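Local coordinates for CIR protein (Plasmodium chabaudi chabaudi, PDB 6ZYV) that is of uncharacterised function but, as a Plasmodium-interspersed repeat (PIR) variant antigen with a helical ectodomain, is probably associated with the infected red blood cell, at residues S96-L99 with N100-N104. The protein carries 5 engineered substitutions. Numbering follows the deposited sequence.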
loop_
_atom_site.group_PDB
_atom_site.type_symbol
_atom_site.label_atom_id
_atom_site.label_comp_id
_atom_site.label_asym_id
_atom_site.label_seq_id
_atom_site.Cartn_x
_atom_site.Cartn_y
_atom_site.Cartn_z
ATOM N N SER A 96 -6.038 4.256 -3.252
ATOM C CA SER A 96 -7.124 4.948 -2.543
ATOM C C SER A 96 -6.602 6.193 -1.862
ATOM O O SER A 96 -7.248 7.233 -1.909
ATOM C CB SER A 96 -7.758 4.033 -1.503
ATOM O OG SER A 96 -8.228 2.877 -2.162
ATOM N N TYR A 97 -5.427 6.097 -1.238
ATOM C CA TYR A 97 -4.770 7.218 -0.591
ATOM C C TYR A 97 -4.484 8.325 -1.634
ATOM O O TYR A 97 -4.787 9.481 -1.376
ATOM C CB TYR A 97 -3.499 6.748 0.163
ATOM C CG TYR A 97 -2.405 7.784 0.234
ATOM C CD1 TYR A 97 -2.479 8.839 1.132
ATOM C CD2 TYR A 97 -1.320 7.742 -0.637
ATOM C CE1 TYR A 97 -1.498 9.820 1.171
ATOM C CE2 TYR A 97 -0.354 8.738 -0.637
ATOM C CZ TYR A 97 -0.434 9.770 0.280
ATOM O OH TYR A 97 0.538 10.756 0.305
ATOM N N ILE A 98 -3.905 7.973 -2.794
ATOM C CA ILE A 98 -3.582 8.931 -3.855
ATOM C C ILE A 98 -4.836 9.628 -4.378
ATOM O O ILE A 98 -4.863 10.855 -4.470
ATOM C CB ILE A 98 -2.819 8.221 -5.015
ATOM C CG1 ILE A 98 -1.447 7.738 -4.534
ATOM C CG2 ILE A 98 -2.710 9.124 -6.286
ATOM C CD1 ILE A 98 -0.524 8.833 -4.102
ATOM N N LEU A 99 -5.875 8.860 -4.690
ATOM C CA LEU A 99 -7.114 9.432 -5.183
ATOM C C LEU A 99 -7.770 10.323 -4.130
ATOM O O LEU A 99 -8.281 11.379 -4.474
ATOM C CB LEU A 99 -8.063 8.349 -5.720
ATOM C CG LEU A 99 -7.555 7.549 -6.941
ATOM C CD1 LEU A 99 -8.646 6.644 -7.477
ATOM C CD2 LEU A 99 -7.082 8.471 -8.083
ATOM N N ASN A 100 -7.676 9.957 -2.852
ATOM C CA ASN A 100 -8.197 10.788 -1.773
ATOM C C ASN A 100 -7.418 12.122 -1.707
ATOM O O ASN A 100 -8.033 13.167 -1.487
ATOM C CB ASN A 100 -8.130 10.049 -0.432
ATOM C CG ASN A 100 -8.723 10.849 0.699
ATOM O OD1 ASN A 100 -8.021 11.364 1.566
ATOM N ND2 ASN A 100 -10.029 11.003 0.683
ATOM N N GLN A 101 -6.097 12.100 -1.966
ATOM C CA GLN A 101 -5.279 13.311 -1.967
ATOM C C GLN A 101 -5.622 14.225 -3.140
ATOM O O GLN A 101 -5.751 15.432 -2.954
ATOM C CB GLN A 101 -3.773 12.977 -2.026
ATOM C CG GLN A 101 -3.252 12.187 -0.833
ATOM C CD GLN A 101 -3.174 13.008 0.428
ATOM O OE1 GLN A 101 -4.132 13.089 1.208
ATOM N NE2 GLN A 101 -2.015 13.630 0.662
ATOM N N MET A 102 -5.757 13.654 -4.345
ATOM C CA MET A 102 -6.077 14.389 -5.565
ATOM C C MET A 102 -7.378 15.132 -5.405
ATOM O O MET A 102 -8.333 14.574 -4.862
ATOM C CB MET A 102 -6.260 13.415 -6.746
ATOM C CG MET A 102 -5.035 12.628 -7.106
ATOM S SD MET A 102 -3.801 13.714 -7.816
ATOM C CE MET A 102 -4.510 14.010 -9.439
ATOM N N PRO A 103 -7.425 16.406 -5.805
ATOM C CA PRO A 103 -8.717 17.105 -5.794
ATOM C C PRO A 103 -9.541 16.560 -6.973
ATOM O O PRO A 103 -8.968 16.150 -7.997
ATOM C CB PRO A 103 -8.323 18.567 -6.000
ATOM C CG PRO A 103 -7.072 18.508 -6.812
ATOM C CD PRO A 103 -6.378 17.196 -6.486
ATOM N N ASN A 104 -10.862 16.469 -6.821
ATOM C CA ASN A 104 -11.715 15.955 -7.910
ATOM C C ASN A 104 -11.549 14.445 -8.209
ATOM O O ASN A 104 -11.907 13.964 -9.282
ATOM C CB ASN A 104 -11.533 16.778 -9.187
ATOM C CG ASN A 104 -12.776 16.848 -10.014
ATOM O OD1 ASN A 104 -12.754 16.679 -11.239
ATOM N ND2 ASN A 104 -13.892 17.086 -9.355
#
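Gln101 lays its CG over one face of the Tyr97 ring, an i to i+4 CH-pi contact in the last turn of helix 81-101 of the PIR ectodomain. From the backbone outward, Gln101 CB lies 3.4 Å from Ile98 O. CG, set anti to the carbonyl carbon (chi1 -62°), sits 4.0 Å from the Tyr97 centroid, with CE1 the closest of the ring atoms. A bend at chi2 then carries CD outward past the ring edge, 3.7 Å from Tyr97 CE1, with the amide plane turned 21° from the ring. NE2 lies 3.9 Å from both Tyr97 OH and Tyr97 CE1, while OE1 stays 4.2 Å from Tyr97 CE1. The Tyr97 ring also stacks with Tyr158 of helix 154-174, tying this turn into the helical bundle. Asn100 N and Gln101 N donate to Ser96 O and Tyr97 O in successive helical bonds. Met102, the first residue to leave helical geometry, turns its side chain to Ile59 and Asn55 of helix 55-71, and its CG packs against Ile98 CG2. The chain departs after one more i to i+4 bond, the straightest of the three, with an N-H...O angle of 164°: Met102 N to Ile98 O, 2.9 Å.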